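Local structure of probable glucarate dehydratase (Mycobacterium smegmatis str. MC2 155, 3VDG) at residues M342-L352 / D370-V381. The protein probably dehydrates glucarate or a related acid sugar, as a metal-dependent lyase of the enolase superfamily. Numbering follows the deposited sequence.
Sequences MHSNSHLGISL and DTHWPWRHEDVV. With FMT (formic acid), chain B; ACT (acetate ion), chain E.
At the C-terminal end of the barrel domain's strand 339-342, the usual active-site location of the enolase superfamily, S344 and H372 tie two loops together. D370 N starts the pairing with a backbone bond to M342 O, and a water bridges S344 N to D370 OD2; the D370 carboxylate itself is held by K214 and R242. S344 OG lies at the edge of the H372 ring, 2.8 Å from H372 ND1. The same ring lies against the backbone, with S346 N 3.6 Å above its centre, and its NE2 donates to an acetate oxygen, so both nitrogens fix its rotation. H343 points away from 370-381, its side chain about 4 Å from the sodium ion bound at D244, E269 and N292. Its NE2 gives a nearly straight bond (178°) to formate O2, while ND1 is bonded to D316; both anions probably come from the crystallisation liquor.

Farther along, H347 uses both ring nitrogens: H347 NE2 is hydrogen-bonded to T371 OG1 at 2.8 Å, and ND1 donates in the ring plane to L348 O. T371 OG1 in turn accepts from W373 N, closing an ST turn. The W373 indole is sandwiched: L352 CD2 makes a CH-pi contact 3.8 Å from the six-membered ring's centroid, and R376 NE lies over the opposite face. The R376 chain, bent at chi2 and chi3, folds back so that NE also bonds W373 O on a lone pair. A chi1 of -156° swings the D379 carboxylate toward the start of helix 349-360, where D379 OD1 accepts from G349 N at 2.9 Å; V380 N reaches this oxygen from the other face of the carboxylate.

I350 packs on V380 and V381, while L348 and V380 reach helix 407-420 and L348 also touches F40 of strand 30-41.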
ATOM      1  N   MET A 342      -7.221  -8.133 -13.054  1.00 21.64           N
ATOM      2  CA  MET A 342      -7.805  -6.804 -13.281  1.00 21.24           C
ATOM      3  C   MET A 342      -9.099  -6.859 -14.096  1.00 24.36           C
ATOM      4  O   MET A 342      -9.176  -7.530 -15.136  1.00 24.43           O
ATOM      5  CB  MET A 342      -6.796  -5.856 -13.949  1.00 24.66           C
ATOM      6  CG  MET A 342      -7.278  -4.413 -14.034  1.00 28.74           C
ATOM      7  SD  MET A 342      -6.115  -3.318 -14.901  1.00 27.99           S
ATOM      8  CE  MET A 342      -4.668  -3.400 -13.841  1.00 25.06           C
ATOM      9  N   HIS A 343     -10.097  -6.128 -13.605  1.00 20.70           N
ATOM     10  CA  HIS A 343     -11.436  -6.028 -14.170  1.00 19.76           C
ATOM     11  C   HIS A 343     -11.483  -4.816 -15.045  1.00 28.30           C
ATOM     12  O   HIS A 343     -10.731  -3.861 -14.844  1.00 26.16           O
ATOM     13  CB  HIS A 343     -12.429  -5.850 -13.002  1.00 18.75           C
ATOM     14  CG  HIS A 343     -13.814  -5.378 -13.412  1.00 23.76           C
ATOM     15  ND1 HIS A 343     -14.161  -4.058 -13.446  1.00 24.70           N
ATOM     16  CD2 HIS A 343     -14.949  -6.091 -13.803  1.00 27.91           C
ATOM     17  CE1 HIS A 343     -15.450  -3.943 -13.842  1.00 25.42           C
ATOM     18  NE2 HIS A 343     -15.931  -5.187 -14.058  1.00 26.91           N
ATOM     19  N   SER A 344     -12.374  -4.822 -16.023  1.00 22.35           N
ATOM     20  CA  SER A 344     -12.526  -3.649 -16.876  1.00 21.47           C
ATOM     21  C   SER A 344     -13.984  -3.421 -17.250  1.00 22.21           C
ATOM     22  O   SER A 344     -14.817  -4.325 -17.123  1.00 24.55           O
ATOM     23  CB  SER A 344     -11.642  -3.740 -18.124  1.00 31.53           C
ATOM     24  OG  SER A 344     -12.297  -4.379 -19.176  1.00 37.57           O
ATOM     25  N   ASN A 345     -14.288  -2.194 -17.640  1.00 21.47           N
ATOM     26  CA  ASN A 345     -15.564  -1.863 -18.258  1.00 23.74           C
ATOM     27  C   ASN A 345     -15.234  -1.155 -19.557  1.00 25.48           C
ATOM     28  O   ASN A 345     -14.086  -0.754 -19.770  1.00 23.88           O
ATOM     29  CB  ASN A 345     -16.358  -0.921 -17.365  1.00 20.77           C
ATOM     30  CG  ASN A 345     -16.996  -1.630 -16.177  1.00 39.93           C
ATOM     31  OD1 ASN A 345     -16.695  -1.314 -15.031  1.00 27.60           O
ATOM     32  ND2 ASN A 345     -17.874  -2.596 -16.447  1.00 26.07           N
ATOM     33  N   SER A 346     -16.222  -0.995 -20.432  1.00 22.07           N
ATOM     34  CA  SER A 346     -15.988  -0.255 -21.671  1.00 23.35           C
ATOM     35  C   SER A 346     -15.184   1.013 -21.358  1.00 23.81           C
ATOM     36  O   SER A 346     -15.602   1.797 -20.524  1.00 23.67           O
ATOM     37  CB  SER A 346     -17.329   0.140 -22.285  1.00 24.81           C
ATOM     38  OG  SER A 346     -18.151  -1.006 -22.434  1.00 28.76           O
ATOM     39  N   HIS A 347     -14.050   1.220 -22.039  1.00 21.29           N
ATOM     40  CA  HIS A 347     -13.126   2.306 -21.684  1.00 23.11           C
ATOM     41  C   HIS A 347     -12.299   2.733 -22.878  1.00 20.43           C
ATOM     42  O   HIS A 347     -12.231   2.037 -23.888  1.00 23.06           O
ATOM     43  CB  HIS A 347     -12.196   1.842 -20.560  1.00 21.16           C
ATOM     44  CG  HIS A 347     -11.173   0.817 -21.008  1.00 22.74           C
ATOM     45  ND1 HIS A 347     -10.021   1.159 -21.634  1.00 25.71           N
ATOM     46  CD2 HIS A 347     -11.173  -0.579 -20.922  1.00 19.93           C
ATOM     47  CE1 HIS A 347      -9.323   0.038 -21.930  1.00 21.61           C
ATOM     48  NE2 HIS A 347     -10.030  -1.022 -21.494  1.00 23.64           N
ATOM     49  N   LEU A 348     -11.643   3.874 -22.754  1.00 18.44           N
ATOM     50  CA  LEU A 348     -10.848   4.447 -23.848  1.00 22.70           C
ATOM     51  C   LEU A 348      -9.371   4.499 -23.455  1.00 19.79           C
ATOM     52  O   LEU A 348      -8.952   3.803 -22.536  1.00 20.66           O
ATOM     53  CB  LEU A 348     -11.392   5.830 -24.197  1.00 22.67           C
ATOM     54  CG  LEU A 348     -12.837   5.778 -24.714  1.00 23.52           C
ATOM     55  CD1 LEU A 348     -13.409   7.159 -25.048  1.00 23.58           C
ATOM     56  CD2 LEU A 348     -12.929   4.836 -25.918  1.00 20.59           C
ATOM     57  N   GLY A 349      -8.585   5.314 -24.142  1.00 22.48           N
ATOM     58  CA  GLY A 349      -7.123   5.240 -24.032  1.00 19.37           C
ATOM     59  C   GLY A 349      -6.462   5.808 -22.775  1.00 20.43           C
ATOM     60  O   GLY A 349      -5.337   5.421 -22.421  1.00 20.71           O
ATOM     61  N   ILE A 350      -7.139   6.733 -22.112  1.00 19.38           N
ATOM     62  CA  ILE A 350      -6.647   7.260 -20.839  1.00 19.51           C
ATOM     63  C   ILE A 350      -6.694   6.152 -19.785  1.00 20.96           C
ATOM     64  O   ILE A 350      -5.688   5.859 -19.108  1.00 17.27           O
ATOM     65  CB  ILE A 350      -7.483   8.476 -20.393  1.00 17.53           C
ATOM     66  CG1 ILE A 350      -7.342   9.623 -21.409  1.00 21.22           C
ATOM     67  CG2 ILE A 350      -7.073   8.894 -18.978  1.00 16.98           C
ATOM     68  CD1 ILE A 350      -8.369  10.737 -21.242  1.00 22.69           C
ATOM     69  N   SER A 351      -7.863   5.521 -19.644  1.00 18.01           N
ATOM     70  CA  SER A 351      -7.973   4.353 -18.765  1.00 19.37           C
ATOM     71  C   SER A 351      -6.965   3.283 -19.161  1.00 20.33           C
ATOM     72  O   SER A 351      -6.347   2.644 -18.303  1.00 18.84           O
ATOM     73  CB  SER A 351      -9.394   3.765 -18.810  1.00 18.07           C
ATOM     74  OG  SER A 351     -10.304   4.580 -18.076  1.00 25.90           O
ATOM     75  N   LEU A 352      -6.807   3.051 -20.462  1.00 20.33           N
ATOM     76  CA  LEU A 352      -5.913   1.964 -20.858  1.00 22.93           C
ATOM     77  C   LEU A 352      -4.482   2.291 -20.400  1.00 20.32           C
ATOM     78  O   LEU A 352      -3.773   1.435 -19.849  1.00 19.48           O
ATOM     79  CB  LEU A 352      -5.957   1.728 -22.374  1.00 15.13           C
ATOM     80  CG  LEU A 352      -5.032   0.607 -22.884  1.00 23.75           C
ATOM     81  CD1 LEU A 352      -5.350  -0.735 -22.226  1.00 17.08           C
ATOM     82  CD2 LEU A 352      -5.131   0.490 -24.400  1.00 26.26           C
ATOM     83  N   ASP A 370      -8.186  -8.053 -17.977  1.00 21.17           N
ATOM     84  CA  ASP A 370      -9.344  -7.852 -18.856  1.00 23.08           C
ATOM     85  C   ASP A 370      -9.264  -6.495 -19.563  1.00 27.14           C
ATOM     86  O   ASP A 370      -8.763  -5.522 -19.000  1.00 23.03           O
ATOM     87  CB  ASP A 370     -10.634  -7.876 -18.029  1.00 21.65           C
ATOM     88  CG  ASP A 370     -10.962  -9.274 -17.468  1.00 29.76           C
ATOM     89  OD1 ASP A 370     -10.339 -10.265 -17.891  1.00 33.69           O
ATOM     90  OD2 ASP A 370     -11.871  -9.366 -16.620  1.00 45.63           O
ATOM     91  N   THR A 371      -9.768  -6.425 -20.791  1.00 21.39           N
ATOM     92  CA  THR A 371     -10.022  -5.133 -21.428  1.00 21.32           C
ATOM     93  C   THR A 371     -11.175  -5.304 -22.411  1.00 22.36           C
ATOM     94  O   THR A 371     -11.363  -6.386 -22.960  1.00 21.26           O
ATOM     95  CB  THR A 371      -8.789  -4.603 -22.189  1.00 20.61           C
ATOM     96  OG1 THR A 371      -9.108  -3.347 -22.816  1.00 22.90           O
ATOM     97  CG2 THR A 371      -8.347  -5.609 -23.263  1.00 19.26           C
ATOM     98  N   HIS A 372     -11.950  -4.242 -22.597  1.00 21.05           N
ATOM     99  CA  HIS A 372     -13.019  -4.206 -23.601  1.00 23.60           C
ATOM    100  C   HIS A 372     -12.501  -3.605 -24.879  1.00 23.77           C
ATOM    101  O   HIS A 372     -13.258  -3.353 -25.810  1.00 23.41           O
ATOM    102  CB  HIS A 372     -14.170  -3.344 -23.097  1.00 23.51           C
ATOM    103  CG  HIS A 372     -15.021  -4.009 -22.046  1.00 21.94           C
ATOM    104  ND1 HIS A 372     -14.553  -4.321 -20.820  1.00 23.73           N
ATOM    105  CD2 HIS A 372     -16.348  -4.425 -22.077  1.00 23.59           C
ATOM    106  CE1 HIS A 372     -15.535  -4.896 -20.096  1.00 31.45           C
ATOM    107  NE2 HIS A 372     -16.633  -4.958 -20.867  1.00 22.25           N
ATOM    108  N   TRP A 373     -11.192  -3.383 -24.956  1.00 21.46           N
ATOM    109  CA  TRP A 373     -10.606  -2.709 -26.138  1.00 27.55           C
ATOM    110  C   TRP A 373     -11.085  -3.130 -27.525  1.00 24.92           C
ATOM    111  O   TRP A 373     -11.371  -2.275 -28.366  1.00 25.42           O
ATOM    112  CB  TRP A 373      -9.086  -2.786 -26.091  1.00 24.59           C
ATOM    113  CG  TRP A 373      -8.420  -1.700 -26.895  1.00 26.35           C
ATOM    114  CD1 TRP A 373      -7.695  -1.834 -28.075  1.00 24.29           C
ATOM    115  CD2 TRP A 373      -8.384  -0.263 -26.582  1.00 23.46           C
ATOM    116  NE1 TRP A 373      -7.233  -0.608 -28.508  1.00 24.79           N
ATOM    117  CE2 TRP A 373      -7.606   0.372 -27.654  1.00 28.14           C
ATOM    118  CE3 TRP A 373      -8.888   0.527 -25.551  1.00 24.71           C
ATOM    119  CZ2 TRP A 373      -7.361   1.731 -27.677  1.00 27.72           C
ATOM    120  CZ3 TRP A 373      -8.638   1.906 -25.595  1.00 23.11           C
ATOM    121  CH2 TRP A 373      -7.891   2.488 -26.632  1.00 29.56           C
ATOM    122  N   PRO A 374     -11.115  -4.445 -27.820  1.00 25.49           N
ATOM    123  CA  PRO A 374     -11.505  -4.863 -29.176  1.00 21.78           C
ATOM    124  C   PRO A 374     -12.912  -4.416 -29.570  1.00 22.88           C
ATOM    125  O   PRO A 374     -13.226  -4.337 -30.754  1.00 25.81           O
ATOM    126  CB  PRO A 374     -11.450  -6.393 -29.104  1.00 27.22           C
ATOM    127  CG  PRO A 374     -10.503  -6.684 -27.979  1.00 22.95           C
ATOM    128  CD  PRO A 374     -10.742  -5.592 -26.979  1.00 22.54           C
ATOM    129  N   TRP A 375     -13.748  -4.113 -28.583  1.00 23.06           N
ATOM    130  CA  TRP A 375     -15.136  -3.784 -28.852  1.00 23.09           C
ATOM    131  C   TRP A 375     -15.358  -2.353 -29.207  1.00 36.39           C
ATOM    132  O   TRP A 375     -16.465  -1.985 -29.587  1.00 30.99           O
ATOM    133  CB  TRP A 375     -16.012  -4.161 -27.659  1.00 19.54           C
ATOM    134  CG  TRP A 375     -15.958  -5.650 -27.409  1.00 25.02           C
ATOM    135  CD1 TRP A 375     -15.433  -6.310 -26.307  1.00 23.49           C
ATOM    136  CD2 TRP A 375     -16.452  -6.714 -28.298  1.00 22.15           C
ATOM    137  NE1 TRP A 375     -15.558  -7.680 -26.450  1.00 26.65           N
ATOM    138  CE2 TRP A 375     -16.179  -7.978 -27.623  1.00 22.97           C
ATOM    139  CE3 TRP A 375     -17.074  -6.735 -29.546  1.00 27.46           C
ATOM    140  CZ2 TRP A 375     -16.513  -9.200 -28.189  1.00 25.22           C
ATOM    141  CZ3 TRP A 375     -17.417  -7.970 -30.098  1.00 24.34           C
ATOM    142  CH2 TRP A 375     -17.141  -9.172 -29.437  1.00 23.75           C
ATOM    143  N   ARG A 376     -14.343  -1.509 -29.072  1.00 26.45           N
ATOM    144  CA  ARG A 376     -14.524  -0.110 -29.497  1.00 20.47           C
ATOM    145  C   ARG A 376     -13.617   0.192 -30.680  1.00 21.85           C
ATOM    146  O   ARG A 376     -12.749  -0.630 -31.013  1.00 23.10           O
ATOM    147  CB  ARG A 376     -14.405   0.905 -28.335  1.00 26.70           C
ATOM    148  CG  ARG A 376     -13.200   0.745 -27.389  1.00 24.77           C
ATOM    149  CD  ARG A 376     -11.948   1.452 -27.887  1.00 25.32           C
ATOM    150  NE  ARG A 376     -11.151   0.587 -28.754  1.00 27.04           N
ATOM    151  CZ  ARG A 376     -10.374   1.033 -29.729  1.00 31.46           C
ATOM    152  NH1 ARG A 376     -10.274   2.338 -29.962  1.00 26.27           N
ATOM    153  NH2 ARG A 376      -9.695   0.174 -30.469  1.00 31.26           N
ATOM    154  N   HIS A 377     -13.845   1.321 -31.354  1.00 25.62           N
ATOM    155  CA  HIS A 377     -12.986   1.714 -32.485  1.00 27.35           C
ATOM    156  C   HIS A 377     -12.808   3.213 -32.529  1.00 24.72           C
ATOM    157  O   HIS A 377     -12.440   3.767 -33.561  1.00 30.67           O
ATOM    158  CB  HIS A 377     -13.561   1.216 -33.806  1.00 30.74           C
ATOM    159  CG  HIS A 377     -14.946   1.735 -34.084  1.00 32.99           C
ATOM    160  ND1 HIS A 377     -16.059   1.057 -33.731  1.00 38.27           N
ATOM    161  CD2 HIS A 377     -15.380   2.932 -34.658  1.00 38.62           C
ATOM    162  CE1 HIS A 377     -17.150   1.777 -34.069  1.00 37.34           C
ATOM    163  NE2 HIS A 377     -16.732   2.921 -34.640  1.00 36.42           N
ATOM    164  N   GLU A 378     -13.097   3.878 -31.412  1.00 24.17           N
ATOM    165  CA  GLU A 378     -12.934   5.331 -31.262  1.00 24.38           C
ATOM    166  C   GLU A 378     -12.062   5.601 -30.032  1.00 26.42           C
ATOM    167  O   GLU A 378     -11.888   4.722 -29.182  1.00 26.93           O
ATOM    168  CB  GLU A 378     -14.299   6.019 -31.109  1.00 21.80           C
ATOM    169  CG  GLU A 378     -15.178   5.918 -32.371  1.00 29.38           C
ATOM    170  CD  GLU A 378     -16.680   6.021 -32.100  1.00 45.65           C
ATOM    171  OE1 GLU A 378     -17.249   5.117 -31.442  1.00 40.03           O
ATOM    172  OE2 GLU A 378     -17.307   7.003 -32.565  1.00 32.91           O
ATOM    173  N   ASP A 379     -11.497   6.801 -29.940  1.00 26.56           N
ATOM    174  CA  ASP A 379     -10.654   7.146 -28.791  1.00 28.90           C
ATOM    175  C   ASP A 379     -10.527   8.657 -28.674  1.00 28.52           C
ATOM    176  O   ASP A 379     -10.869   9.396 -29.620  1.00 28.53           O
ATOM    177  CB  ASP A 379      -9.273   6.484 -28.897  1.00 25.46           C
ATOM    178  CG  ASP A 379      -8.586   6.321 -27.526  1.00 29.22           C
ATOM    179  OD1 ASP A 379      -9.057   6.889 -26.519  1.00 24.19           O
ATOM    180  OD2 ASP A 379      -7.566   5.628 -27.453  1.00 28.65           O
ATOM    181  N   VAL A 380     -10.075   9.117 -27.511  1.00 22.70           N
ATOM    182  CA  VAL A 380      -9.902  10.555 -27.263  1.00 20.72           C
ATOM    183  C   VAL A 380      -8.439  10.986 -27.193  1.00 24.22           C
ATOM    184  O   VAL A 380      -8.150  12.185 -27.092  1.00 25.88           O
ATOM    185  CB  VAL A 380     -10.593  11.028 -25.961  1.00 26.51           C
ATOM    186  CG1 VAL A 380     -12.108  10.894 -26.068  1.00 30.49           C
ATOM    187  CG2 VAL A 380     -10.066  10.257 -24.764  1.00 20.28           C
ATOM    188  N   VAL A 381      -7.523  10.022 -27.228  1.00 25.48           N
ATOM    189  CA  VAL A 381      -6.092  10.334 -27.185  1.00 30.04           C
ATOM    190  C   VAL A 381      -5.435  10.128 -28.541  1.00 32.25           C
ATOM    191  O   VAL A 381      -5.924   9.370 -29.374  1.00 24.62           O
ATOM    192  CB  VAL A 381      -5.328   9.516 -26.108  1.00 24.64           C
ATOM    193  CG1 VAL A 381      -5.963   9.747 -24.743  1.00 25.29           C
ATOM    194  CG2 VAL A 381      -5.285   8.026 -26.457  1.00 23.72           C
TER
HETATM  195  C   FMT B 501     -18.883  -6.976 -15.190  1.00 46.96           C
HETATM  196  O1  FMT B 501     -18.414  -7.960 -14.627  1.00 40.43           O
HETATM  197  O2  FMT B 501     -18.500  -5.746 -14.829  1.00 32.81           O
HETATM  198  C   ACT E 504     -20.062  -6.115 -19.207  1.00 40.25           C
HETATM  199  O   ACT E 504     -19.267  -5.364 -19.832  1.00 29.73           O
HETATM  200  OXT ACT E 504     -21.233  -6.291 -19.607  1.00 27.43           O
HETATM  201  CH3 ACT E 504     -19.623  -6.825 -17.956  1.00 31.56           C
HETATM  202  O   HOH W   1     -13.716  -7.394 -16.568  1.00 38.70           O